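Local coordinates for protein benzoate 1,2-dioxygenase beta subunit (Burkholderia mallei ATCC 23344, PDB 3E99) that forms the beta subunit of benzoate 1,2-dioxygenase, a ring-hydroxylating oxygenase that dihydroxylates benzoate, and probably serves a structural part in that enzyme, at residues 8-13 with 132-137; 20-25 with 88-93; 32-37 with 140-145. One frame throughout, in Å; residues are numbered along the deposited sequence. Where two conformers were deposited one is given.

Contact 1. Residues 8-13 with 132-137; sequences ADIQAF and YAIDFS
Phe13 packs on Ile134, and Ile10 packs between Ile134 and Phe136. Only carbon meets carbon among these side chains, and no hydrogen bond joins the two segments. Ile134 runs past the Phe13 side chain in the opposite sense and meets the CD2 and CE2 atoms of the ring with both branches: CD1 lies 3.8 Å from Phe13 CD2, and CG2 is 3.9 Å from Phe13 CE2. With CG anti to the backbone N (chi1 177°), the Phe13 ring extends toward the strand, where those two atoms meet Ile134. Ile10 divides its contacts: its CG2 methyl meets Ile134 CD1 at 4.1 Å, while its CG1 comes to 4.0 Å from Phe136 CZ, the two side chains lying roughly at right angles. Asp9 adds little beyond its carbonyl oxygen near Phe136 CE2.

Within 132-137, at the end of the strand, Asp135 OD1 takes two donors from one face of its carboxylate, Ser137 OG at 2.6 Å and Ser137 N at 2.9 Å. The backbone bond closes an Asx turn, and the other oxygen, OD2, has Arg34 as its partner.

In the fold, whose family belongs to the NTF2 clan, the N-terminal part of helix 7-22 lies against the curved sheet. Phe136 rests on Pro141 and Ile5, both in loops. From the helix, Ile10 also touches His107 and Val109 on strand 106-119 and Phe13 reaches Ile143 on strand 142-150, so the helix spans several neighbouring strands.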
ATOM      1  N   ALA A   8      13.124   8.750   0.888  1.00 25.33           N
ATOM      2  CA  ALA A   8      12.683   8.462   2.243  1.00 26.61           C
ATOM      3  C   ALA A   8      12.266   9.717   3.005  1.00 27.74           C
ATOM      4  O   ALA A   8      11.280   9.689   3.726  1.00 26.84           O
ATOM      5  CB  ALA A   8      13.708   7.649   3.026  1.00 27.06           C
ATOM      6  N   ASP A   9      13.000  10.816   2.837  1.00 25.11           N
ATOM      7  CA  ASP A   9      12.598  12.074   3.462  1.00 24.89           C
ATOM      8  C   ASP A   9      11.226  12.541   2.943  1.00 21.19           C
ATOM      9  O   ASP A   9      10.373  13.014   3.705  1.00 24.63           O
ATOM     10  CB  ASP A   9      13.626  13.148   3.203  1.00 22.13           C
ATOM     11  CG  ASP A   9      14.947  12.839   3.828  1.00 32.50           C
ATOM     12  OD1 ASP A   9      14.973  12.284   4.957  1.00 33.27           O
ATOM     13  OD2 ASP A   9      15.955  13.126   3.163  1.00 28.96           O
ATOM     14  N   ILE A  10      11.035  12.423   1.637  1.00 24.09           N
ATOM     15  CA  ILE A  10       9.777  12.772   1.015  1.00 22.00           C
ATOM     16  C   ILE A  10       8.636  11.887   1.516  1.00 24.51           C
ATOM     17  O   ILE A  10       7.564  12.377   1.821  1.00 26.03           O
ATOM     18  CB  ILE A  10       9.870  12.749  -0.531  1.00 24.02           C
ATOM     19  CG1 ILE A  10      10.895  13.782  -1.051  1.00 22.66           C
ATOM     20  CG2 ILE A  10       8.474  13.025  -1.172  1.00 20.84           C
ATOM     21  CD1 ILE A  10      11.322  13.614  -2.505  1.00 19.62           C
ATOM     22  N   GLN A  11       8.867  10.569   1.582  1.00 22.93           N
ATOM     23  CA  GLN A  11       7.886   9.612   2.082  1.00 25.60           C
ATOM     24  C   GLN A  11       7.497   9.922   3.539  1.00 22.73           C
ATOM     25  O   GLN A  11       6.315   9.906   3.908  1.00 26.10           O
ATOM     26  CB  GLN A  11       8.410   8.167   1.898  1.00 22.10           C
ATOM     27  CG  GLN A  11       8.367   7.715   0.437  1.00 23.98           C
ATOM     28  CD  GLN A  11       9.011   6.362   0.184  1.00 28.62           C
ATOM     29  OE1 GLN A  11      10.089   6.076   0.681  1.00 27.94           O
ATOM     30  NE2 GLN A  11       8.360   5.539  -0.615  1.00 29.10           N
ATOM     31  N   ALA A  12       8.476  10.297   4.348  1.00 23.36           N
ATOM     32  CA  ALA A  12       8.222  10.597   5.745  1.00 21.56           C
ATOM     33  C   ALA A  12       7.229  11.736   5.831  1.00 24.63           C
ATOM     34  O   ALA A  12       6.274  11.703   6.617  1.00 23.11           O
ATOM     35  CB  ALA A  12       9.537  10.934   6.488  1.00 21.73           C
ATOM     36  N   PHE A  13       7.441  12.747   4.995  1.00 25.38           N
ATOM     37  CA  PHE A  13       6.546  13.875   4.921  1.00 21.33           C
ATOM     38  C   PHE A  13       5.148  13.531   4.431  1.00 21.63           C
ATOM     39  O   PHE A  13       4.132  13.976   5.030  1.00 19.78           O
ATOM     40  CB  PHE A  13       7.103  14.939   4.027  1.00 25.43           C
ATOM     41  CG  PHE A  13       6.183  16.094   3.871  1.00 24.21           C
ATOM     42  CD1 PHE A  13       5.911  16.909   4.951  1.00 25.99           C
ATOM     43  CD2 PHE A  13       5.544  16.333   2.659  1.00 26.40           C
ATOM     44  CE1 PHE A  13       5.053  17.958   4.817  1.00 26.73           C
ATOM     45  CE2 PHE A  13       4.675  17.367   2.534  1.00 25.53           C
ATOM     46  CZ  PHE A  13       4.412  18.172   3.611  1.00 23.93           C
ATOM     47  N   TYR A 132       2.711  15.976  -6.101  1.00 24.83           N
ATOM     48  CA  TYR A 132       3.041  17.026  -5.148  1.00 25.40           C
ATOM     49  C   TYR A 132       4.343  17.734  -5.565  1.00 24.77           C
ATOM     50  O   TYR A 132       5.295  17.079  -5.960  1.00 22.81           O
ATOM     51  CB  TYR A 132       3.266  16.439  -3.764  1.00 25.68           C
ATOM     52  CG  TYR A 132       2.077  16.139  -2.885  1.00 23.32           C
ATOM     53  CD1 TYR A 132       0.856  15.731  -3.406  1.00 28.53           C
ATOM     54  CD2 TYR A 132       2.254  16.080  -1.488  1.00 23.77           C
ATOM     55  CE1 TYR A 132      -0.202  15.406  -2.557  1.00 25.31           C
ATOM     56  CE2 TYR A 132       1.230  15.700  -0.642  1.00 23.54           C
ATOM     57  CZ  TYR A 132       0.004  15.390  -1.165  1.00 21.64           C
ATOM     58  OH  TYR A 132      -1.013  15.038  -0.302  1.00 24.10           O
ATOM     59  N   ALA A 133       4.375  19.063  -5.461  1.00 24.25           N
ATOM     60  CA  ALA A 133       5.626  19.827  -5.373  1.00 23.65           C
ATOM     61  C   ALA A 133       5.761  20.306  -3.942  1.00 21.37           C
ATOM     62  O   ALA A 133       4.839  20.950  -3.412  1.00 23.01           O
ATOM     63  CB  ALA A 133       5.609  21.023  -6.324  1.00 24.05           C
ATOM     64  N   ILE A 134       6.896  20.005  -3.325  1.00 23.45           N
ATOM     65  CA  ILE A 134       7.103  20.250  -1.909  1.00 25.72           C
ATOM     66  C   ILE A 134       8.394  21.042  -1.725  1.00 28.28           C
ATOM     67  O   ILE A 134       9.445  20.614  -2.192  1.00 26.96           O
ATOM     68  CB  ILE A 134       7.240  18.938  -1.119  1.00 25.28           C
ATOM     69  CG1 ILE A 134       6.060  18.004  -1.352  1.00 21.91           C
ATOM     70  CG2 ILE A 134       7.391  19.236   0.361  1.00 20.29           C
ATOM     71  CD1 ILE A 134       6.382  16.545  -1.085  1.00 28.41           C
ATOM     72  N   ASP A 135       8.295  22.159  -1.009  1.00 26.13           N
ATOM     73  CA  ASP A 135       9.420  23.031  -0.695  1.00 24.60           C
ATOM     74  C   ASP A 135      10.096  22.602   0.600  1.00 26.62           C
ATOM     75  O   ASP A 135       9.491  22.643   1.699  1.00 25.55           O
ATOM     76  CB  ASP A 135       8.907  24.470  -0.568  1.00 27.12           C
ATOM     77  CG  ASP A 135      10.008  25.474  -0.239  1.00 29.62           C
ATOM     78  OD1 ASP A 135      11.219  25.137  -0.241  1.00 27.01           O
ATOM     79  OD2 ASP A 135       9.632  26.617   0.023  1.00 26.89           O
ATOM     80  N   PHE A 136      11.328  22.117   0.482  1.00 24.28           N
ATOM     81  CA  PHE A 136      12.090  21.706   1.653  1.00 26.49           C
ATOM     82  C   PHE A 136      13.094  22.751   2.150  1.00 27.87           C
ATOM     83  O   PHE A 136      13.951  22.444   2.981  1.00 30.00           O
ATOM     84  CB  PHE A 136      12.818  20.391   1.389  1.00 28.36           C
ATOM     85  CG  PHE A 136      11.917  19.174   1.365  1.00 27.06           C
ATOM     86  CD1 PHE A 136      11.255  18.794   0.199  1.00 27.83           C
ATOM     87  CD2 PHE A 136      11.753  18.396   2.504  1.00 29.77           C
ATOM     88  CE1 PHE A 136      10.460  17.675   0.167  1.00 32.02           C
ATOM     89  CE2 PHE A 136      10.956  17.248   2.461  1.00 29.36           C
ATOM     90  CZ  PHE A 136      10.303  16.912   1.307  1.00 25.55           C
ATOM     91  N   SER A 137      12.973  23.990   1.698  1.00 30.55           N
ATOM     92  CA  SER A 137      13.933  25.032   2.080  1.00 28.69           C
ATOM     93  C   SER A 137      13.841  25.465   3.566  1.00 31.24           C
ATOM     94  O   SER A 137      14.857  25.798   4.176  1.00 31.73           O
ATOM     95  CB  SER A 137      13.771  26.239   1.171  1.00 28.82           C
ATOM     96  OG  SER A 137      12.493  26.804   1.317  1.00 26.28           O
TER

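Contact 2. Residues 20-25 with 88-93; sequences LLDDKA and TRTSHN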
ATOM      1  N   LEU A  20      -2.033  13.447   9.560  1.00 23.91           N
ATOM      2  CA  LEU A  20      -2.707  14.572  10.205  1.00 23.39           C
ATOM      3  C   LEU A  20      -4.205  14.640   9.808  1.00 22.49           C
ATOM      4  O   LEU A  20      -5.046  15.014  10.632  1.00 25.91           O
ATOM      5  CB  LEU A  20      -1.956  15.885   9.943  1.00 26.84           C
ATOM      6  CG  LEU A  20      -0.545  15.873  10.553  1.00 26.00           C
ATOM      7  CD1 LEU A  20       0.227  17.113  10.129  1.00 19.72           C
ATOM      8  CD2 LEU A  20      -0.538  15.704  12.077  1.00 29.68           C
ATOM      9  N   LEU A  21      -4.545  14.216   8.597  1.00 20.54           N
ATOM     10  CA  LEU A  21      -5.941  14.095   8.175  1.00 20.26           C
ATOM     11  C   LEU A  21      -6.623  12.933   8.860  1.00 21.74           C
ATOM     12  O   LEU A  21      -7.745  13.044   9.340  1.00 24.28           O
ATOM     13  CB  LEU A  21      -6.062  13.889   6.644  1.00 21.36           C
ATOM     14  CG  LEU A  21      -5.702  15.041   5.749  1.00 24.66           C
ATOM     15  CD1 LEU A  21      -5.578  14.577   4.285  1.00 23.06           C
ATOM     16  CD2 LEU A  21      -6.754  16.141   5.930  1.00 23.26           C
ATOM     17  N   ASP A  22      -5.953  11.790   8.894  1.00 23.73           N
ATOM     18  CA  ASP A  22      -6.573  10.606   9.475  1.00 21.88           C
ATOM     19  C   ASP A  22      -6.826  10.812  10.966  1.00 23.76           C
ATOM     20  O   ASP A  22      -7.799  10.288  11.497  1.00 22.84           O
ATOM     21  CB  ASP A  22      -5.730   9.360   9.287  1.00 20.78           C
ATOM     22  CG  ASP A  22      -5.656   8.904   7.831  1.00 26.00           C
ATOM     23  OD1 ASP A  22      -6.588   9.165   7.057  1.00 19.45           O
ATOM     24  OD2 ASP A  22      -4.677   8.212   7.492  1.00 20.38           O
ATOM     25  N   ASP A  23      -5.972  11.583  11.602  1.00 24.02           N
ATOM     26  CA  ASP A  23      -6.088  11.852  13.044  1.00 27.08           C
ATOM     27  C   ASP A  23      -6.818  13.163  13.376  1.00 25.60           C
ATOM     28  O   ASP A  23      -6.901  13.540  14.538  1.00 24.85           O
ATOM     29  CB  ASP A  23      -4.728  11.828  13.689  1.00 24.08           C
ATOM     30  CG  ASP A  23      -4.162  10.401  13.839  1.00 28.45           C
ATOM     31  OD1 ASP A  23      -4.917   9.412  13.674  1.00 32.41           O
ATOM     32  OD2 ASP A  23      -2.933  10.300  14.066  1.00 28.85           O
ATOM     33  N   LYS A  24      -7.358  13.830  12.349  1.00 23.44           N
ATOM     34  CA  LYS A  24      -8.201  15.002  12.468  1.00 23.89           C
ATOM     35  C   LYS A  24      -7.521  16.173  13.147  1.00 22.41           C
ATOM     36  O   LYS A  24      -8.177  16.983  13.823  1.00 23.11           O
ATOM     37  CB  LYS A  24      -9.524  14.595  13.116  1.00 26.15           C
ATOM     38  CG  LYS A  24     -10.042  13.310  12.405  1.00 29.04           C
ATOM     39  CD  LYS A  24     -11.463  12.985  12.580  1.00 36.83           C
ATOM     40  CE  LYS A  24     -11.843  11.697  11.796  1.00 39.88           C
ATOM     41  NZ  LYS A  24     -12.101  11.931  10.326  1.00 48.52           N
ATOM     42  N   ALA A  25      -6.215  16.269  12.910  1.00 23.33           N
ATOM     43  CA  ALA A  25      -5.351  17.340  13.411  1.00 22.79           C
ATOM     44  C   ALA A  25      -5.309  18.449  12.350  1.00 23.75           C
ATOM     45  O   ALA A  25      -4.307  18.630  11.662  1.00 23.40           O
ATOM     46  CB  ALA A  25      -3.938  16.799  13.639  1.00 22.86           C
ATOM     47  N   THR A  88     -16.453   9.267  11.253  1.00 30.32           N
ATOM     48  CA  THR A  88     -15.810   8.702  10.059  1.00 31.97           C
ATOM     49  C   THR A  88     -14.327   8.474  10.316  1.00 28.57           C
ATOM     50  O   THR A  88     -13.597   9.431  10.606  1.00 29.76           O
ATOM     51  CB  THR A  88     -15.943   9.659   8.874  1.00 30.76           C
ATOM     52  OG1 THR A  88     -17.335   9.917   8.622  1.00 33.15           O
ATOM     53  CG2 THR A  88     -15.351   9.057   7.626  1.00 28.51           C
ATOM     54  N   ARG A  89     -13.891   7.217  10.271  1.00 23.84           N
ATOM     55  CA  ARG A  89     -12.475   6.894  10.458  1.00 25.23           C
ATOM     56  C   ARG A  89     -11.859   6.689   9.096  1.00 24.36           C
ATOM     57  O   ARG A  89     -12.409   5.967   8.288  1.00 28.72           O
ATOM     58  CB  ARG A  89     -12.318   5.643  11.297  1.00 25.50           C
ATOM     59  CG  ARG A  89     -13.017   5.762  12.668  1.00 27.56           C
ATOM     60  CD  ARG A  89     -13.079   4.454  13.342  1.00 37.47           C
ATOM     61  NE  ARG A  89     -14.001   4.497  14.466  1.00 45.51           N
ATOM     62  CZ  ARG A  89     -14.661   3.453  14.953  1.00 46.44           C
ATOM     63  NH1 ARG A  89     -14.522   2.258  14.407  1.00 39.95           N
ATOM     64  NH2 ARG A  89     -15.472   3.608  16.001  1.00 42.19           N
ATOM     65  N   THR A  90     -10.733   7.340   8.835  1.00 24.09           N
ATOM     66  CA  THR A  90     -10.120   7.269   7.503  1.00 22.52           C
ATOM     67  C   THR A  90      -8.716   6.695   7.685  1.00 23.23           C
ATOM     68  O   THR A  90      -8.112   6.819   8.768  1.00 22.64           O
ATOM     69  CB  THR A  90     -10.039   8.636   6.779  1.00 25.77           C
ATOM     70  OG1 THR A  90      -9.291   9.571   7.559  1.00 21.37           O
ATOM     71  CG2 THR A  90     -11.444   9.233   6.491  1.00 23.35           C
ATOM     72  N   SER A  91      -8.204   6.105   6.624  1.00 23.51           N
ATOM     73  CA  SER A  91      -6.859   5.532   6.628  1.00 22.65           C
ATOM     74  C   SER A  91      -6.268   5.709   5.240  1.00 21.42           C
ATOM     75  O   SER A  91      -6.709   5.087   4.280  1.00 20.40           O
ATOM     76  CB  SER A  91      -6.866   4.062   6.991  1.00 24.32           C
ATOM     77  OG  SER A  91      -5.537   3.585   7.211  1.00 27.43           O
ATOM     78  N   HIS A  92      -5.302   6.623   5.139  1.00 23.24           N
ATOM     79  CA  HIS A  92      -4.556   6.860   3.910  1.00 20.51           C
ATOM     80  C   HIS A  92      -3.468   5.805   3.725  1.00 19.10           C
ATOM     81  O   HIS A  92      -2.843   5.359   4.703  1.00 22.03           O
ATOM     82  CB  HIS A  92      -3.887   8.244   3.936  1.00 23.31           C
ATOM     83  CG  HIS A  92      -4.840   9.372   3.742  1.00 22.81           C
ATOM     84  ND1 HIS A  92      -5.866   9.638   4.624  1.00 21.90           N
ATOM     85  CD2 HIS A  92      -4.932  10.302   2.758  1.00 22.25           C
ATOM     86  CE1 HIS A  92      -6.562  10.661   4.169  1.00 24.87           C
ATOM     87  NE2 HIS A  92      -6.005  11.093   3.053  1.00 22.95           N
ATOM     88  N   ASN A  93      -3.237   5.445   2.450  1.00 21.79           N
ATOM     89  CA  ASN A  93      -2.258   4.434   2.059  1.00 23.13           C
ATOM     90  C   ASN A  93      -1.560   4.932   0.822  1.00 22.29           C
ATOM     91  O   ASN A  93      -2.152   4.972  -0.263  1.00 21.28           O
ATOM     92  CB  ASN A  93      -2.915   3.084   1.778  1.00 24.56           C
ATOM     93  CG  ASN A  93      -3.688   2.528   2.994  1.00 21.78           C
ATOM     94  OD1 ASN A  93      -3.129   1.832   3.880  1.00 26.06           O
ATOM     95  ND2 ASN A  93      -5.000   2.777   3.001  1.00 22.78           N
TER
HETATM   96  O   HOH W   1     -10.025  11.922   8.639  1.00 26.69           O
HETATM   97  O   HOH W   2      -9.465   8.262  11.359  1.00 29.21           O
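Asp22 meets strand 89-103 with both carboxylate oxygens. OD1 accepts two bonds, His92 ND1 at 2.6 Å on its syn side and Thr90 OG1 at 2.8 Å on its anti side, both coming in tilted from the carboxylate plane. The oxygen sits at the imidazole edge, in the ring plane, although carboxylate and ring planes are turned 48° apart. OD2 takes the backbone N of His92 at 2.9 Å in an almost straight bond, so three donors hold the group and fix its rotation. Leu21 CD1 approaches the same imidazole obliquely, 3.7 Å from His92 NE2.

Helix 7-22 ends here in a Schellman motif with Lys24, at positive phi, as its C-prime residue. The Lys24 side chain reaches over to the strand, bending at the last torsion (chi4 -81°) to bring NZ within 2.9 Å of Thr88 O, to which it bonds.

Further out, one water links Leu21 O, Lys24 NZ and Thr90 OG1, and another bridges Asp22 O to Thr90 N. The hydroxyl of Thr90 thus donates to the aspartate and accepts from water. His92 NE2 bonds to the terminal carboxylate of Ile164, and a second subunit lies alongside, its Lys151 bonding to Thr90 O and its Asn112 to His92 O.

Contact 3. Residues 32-37 with 140-145; sequences CYRADA and APKIVS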
ATOM      1  N   CYS A  32       1.233  21.905   6.825  1.00 28.18           N
ATOM      2  CA  CYS A  32       2.049  21.185   5.840  1.00 27.06           C
ATOM      3  C   CYS A  32       1.991  21.857   4.486  1.00 27.27           C
ATOM      4  O   CYS A  32       2.706  21.411   3.561  1.00 25.65           O
ATOM      5  CB  CYS A  32       1.561  19.728   5.666  1.00 26.93           C
ATOM      6  SG  CYS A  32       1.670  18.750   7.153  1.00 25.74           S
ATOM      7  N   TYR A  33       1.137  22.887   4.366  1.00 27.44           N
ATOM      8  CA  TYR A  33       0.907  23.603   3.115  1.00 27.04           C
ATOM      9  C   TYR A  33       1.423  25.034   3.167  1.00 27.29           C
ATOM     10  O   TYR A  33       1.180  25.756   4.125  1.00 28.81           O
ATOM     11  CB  TYR A  33      -0.582  23.627   2.710  1.00 25.94           C
ATOM     12  CG  TYR A  33      -1.110  22.242   2.314  1.00 21.85           C
ATOM     13  CD1 TYR A  33      -1.415  21.290   3.275  1.00 24.38           C
ATOM     14  CD2 TYR A  33      -1.304  21.901   0.977  1.00 25.04           C
ATOM     15  CE1 TYR A  33      -1.904  20.030   2.917  1.00 26.27           C
ATOM     16  CE2 TYR A  33      -1.800  20.657   0.608  1.00 23.95           C
ATOM     17  CZ  TYR A  33      -2.049  19.705   1.564  1.00 26.24           C
ATOM     18  OH  TYR A  33      -2.542  18.457   1.173  1.00 25.72           O
ATOM     19  N   ARG A  34       2.144  25.430   2.132  1.00 25.96           N
ATOM     20  CA  ARG A  34       2.620  26.817   2.036  1.00 25.69           C
ATOM     21  C   ARG A  34       1.414  27.742   1.852  1.00 27.63           C
ATOM     22  O   ARG A  34       0.421  27.381   1.212  1.00 26.01           O
ATOM     23  CB  ARG A  34       3.638  26.975   0.907  1.00 26.94           C
ATOM     24  CG  ARG A  34       4.787  27.872   1.315  1.00 28.88           C
ATOM     25  CD  ARG A  34       6.022  27.741   0.423  1.00 33.03           C
ATOM     26  NE  ARG A  34       5.755  28.205  -0.930  1.00 27.94           N
ATOM     27  CZ  ARG A  34       6.688  28.292  -1.868  1.00 32.54           C
ATOM     28  NH1 ARG A  34       7.928  27.915  -1.608  1.00 30.02           N
ATOM     29  NH2 ARG A  34       6.380  28.728  -3.073  1.00 28.90           N
ATOM     30  N   ALA A  35       1.490  28.962   2.395  1.00 28.38           N
ATOM     31  CA  ALA A  35       0.351  29.878   2.281  1.00 29.03           C
ATOM     32  C   ALA A  35      -0.102  30.056   0.818  1.00 28.61           C
ATOM     33  O   ALA A  35      -1.286  30.239   0.544  1.00 27.76           O
ATOM     34  CB  ALA A  35       0.679  31.222   2.932  1.00 32.22           C
ATOM     35  N   ASP A  36       0.836  29.955  -0.120  1.00 29.04           N
ATOM     36  CA  ASP A  36       0.532  30.088  -1.554  1.00 28.01           C
ATOM     37  C   ASP A  36       0.311  28.739  -2.262  1.00 26.94           C
ATOM     38  O   ASP A  36       0.365  28.673  -3.487  1.00 22.52           O
ATOM     39  CB  ASP A  36       1.647  30.854  -2.271  1.00 30.41           C
ATOM     40  CG  ASP A  36       2.955  30.104  -2.315  1.00 37.35           C
ATOM     41  OD1 ASP A  36       3.175  29.194  -1.484  1.00 33.38           O
ATOM     42  OD2 ASP A  36       3.778  30.450  -3.182  1.00 34.63           O
ATOM     43  N   ALA A  37       0.034  27.685  -1.496  1.00 22.76           N
ATOM     44  CA  ALA A  37      -0.211  26.363  -2.080  1.00 24.09           C
ATOM     45  C   ALA A  37      -1.429  26.361  -3.000  1.00 23.86           C
ATOM     46  O   ALA A  37      -2.470  26.904  -2.654  1.00 23.97           O
ATOM     47  CB  ALA A  37      -0.375  25.296  -0.982  1.00 22.93           C
ATOM     48  N   ALA A 140      10.579  22.994   8.233  1.00 34.16           N
ATOM     49  CA  ALA A 140       9.536  21.974   8.008  1.00 32.12           C
ATOM     50  C   ALA A 140       9.097  22.030   6.560  1.00 29.58           C
ATOM     51  O   ALA A 140       8.950  23.122   6.020  1.00 28.68           O
ATOM     52  CB  ALA A 140       8.351  22.205   8.898  1.00 32.78           C
ATOM     53  N   PRO A 141       8.882  20.856   5.914  1.00 28.20           N
ATOM     54  CA  PRO A 141       8.489  20.896   4.503  1.00 27.95           C
ATOM     55  C   PRO A 141       7.146  21.570   4.299  1.00 29.67           C
ATOM     56  O   PRO A 141       6.320  21.541   5.203  1.00 32.02           O
ATOM     57  CB  PRO A 141       8.407  19.400   4.119  1.00 25.82           C
ATOM     58  CG  PRO A 141       9.278  18.731   5.124  1.00 29.23           C
ATOM     59  CD  PRO A 141       9.012  19.462   6.381  1.00 28.66           C
ATOM     60  N   LYS A 142       6.935  22.148   3.108  1.00 28.77           N
ATOM     61  CA  LYS A 142       5.703  22.848   2.793  1.00 24.25           C
ATOM     62  C   LYS A 142       5.271  22.526   1.376  1.00 26.18           C
ATOM     63  O   LYS A 142       6.031  22.721   0.413  1.00 28.42           O
ATOM     64  CB  LYS A 142       5.874  24.371   2.923  1.00 25.75           C
ATOM     65  CG  LYS A 142       6.236  24.916   4.294  1.00 27.36           C
ATOM     66  CD  LYS A 142       4.995  25.042   5.210  1.00 23.84           C
ATOM     67  CE  LYS A 142       5.316  25.479   6.620  1.00 28.67           C
ATOM     68  NZ  LYS A 142       4.042  25.808   7.387  1.00 24.33           N
ATOM     69  N   ILE A 143       4.064  21.987   1.246  1.00 22.02           N
ATOM     70  CA  ILE A 143       3.482  21.742  -0.065  1.00 23.82           C
ATOM     71  C   ILE A 143       3.256  23.049  -0.835  1.00 25.69           C
ATOM     72  O   ILE A 143       2.589  23.951  -0.356  1.00 26.77           O
ATOM     73  CB  ILE A 143       2.155  20.974   0.026  1.00 23.50           C
ATOM     74  CG1 ILE A 143       2.433  19.542   0.601  1.00 24.21           C
ATOM     75  CG2 ILE A 143       1.490  20.973  -1.368  1.00 24.94           C
ATOM     76  CD1 ILE A 143       1.276  18.838   1.240  1.00 25.06           C
ATOM     77  N   VAL A 144       3.800  23.120  -2.042  1.00 28.19           N
ATOM     78  CA  VAL A 144       3.639  24.295  -2.931  1.00 29.28           C
ATOM     79  C   VAL A 144       2.518  24.033  -3.937  1.00 25.76           C
ATOM     80  O   VAL A 144       1.780  24.938  -4.301  1.00 25.55           O
ATOM     81  CB  VAL A 144       4.937  24.578  -3.706  1.00 29.62           C
ATOM     82  CG1 VAL A 144       4.682  25.622  -4.757  1.00 38.12           C
ATOM     83  CG2 VAL A 144       6.036  25.023  -2.749  1.00 36.72           C
ATOM     84  N   SER A 145       2.346  22.779  -4.343  1.00 24.32           N
ATOM     85  CA  SER A 145       1.272  22.401  -5.265  0.60 25.25           C
ATOM     86  C   SER A 145       0.826  20.948  -5.043  1.00 26.68           C
ATOM     87  O   SER A 145       1.653  20.069  -4.895  1.00 27.14           O
ATOM     88  CB  SER A 145       1.734  22.597  -6.723  0.60 26.48           C
ATOM     89  OG  SER A 145       0.979  21.807  -7.645  0.60 25.72           O
TER
HETATM   90  O   HOH W   3       2.513  27.188   6.093  1.00 47.93           O
HETATM   91  O   HOH W   4       1.839  27.551  -5.597  1.00 51.04           O
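The Tyr33 ring takes Ile143 CD1 over one face, in a CH-pi contact with the methyl 3.6 Å from the ring centroid and set toward the rim near CZ. CG2 of Ile143 touches the CD2-CE2 side of the ring, the two side chains running side by side. The guanidinium of Arg34 has Val144 CG2 over the centre of one face, 3.4 Å from CZ of Arg34. At its edge a salt bridge grips Asp36 side-on: Arg34 NE reaches Asp36 OD1 at 2.8 Å in the guanidinium plane, and Arg34 NH2 bonds to Asp36 OD2, which sits tilted from that plane; each oxygen uses its syn lone pair. A bend at chi3 (66°) brings the guanidinium over Val144, the two side chains pointing the same way, and NH1 has Asp135 as its partner.

The backbones of the two segments are joined by a parallel bridge between Tyr33 and Ile143. Ile143 N donates to Cys32 O at 2.7 Å, and Arg34 N to Ile143 O at 2.9 Å. A type I turn from Arg34 to Ala37 then takes segment 32-37 round a corner, while Val144 and Ser145 form a classic beta bulge opposite Ala133.

Past the corner, Ala37 CA lies 3.3 Å from Val144 O in a CA-H...O contact, and a water joins that oxygen to Asp36 O. Lys142 NZ bonds to Asp31 O, and the Tyr33 hydroxyl to Glu17 of helix 7-22 and to Lys146.

How the contacts relate
Contacts 1 and 2 both set helix 7-22 on the sheet, toward its two ends; their centres lie 19 Å apart and they do not touch. Contact 3 is closer to contact 1, about 10 Å between centres, and is joined to it directly: Asp135 OD2 is 2.7 Å from Arg34 NH1 in a salt bridge, and Pro141 packs on Phe13. Strands 122-135 and 142-150 are neighbours in the sheet, which brings the two contacts together. Contact 2 meets contact 3 through Leu20 CD1, 3.7 Å from Cys32 SG, though the two lie on opposite sides of the chain's centre. Contact 2 borders a second subunit through several residues, whereas no other chain touches contact 3.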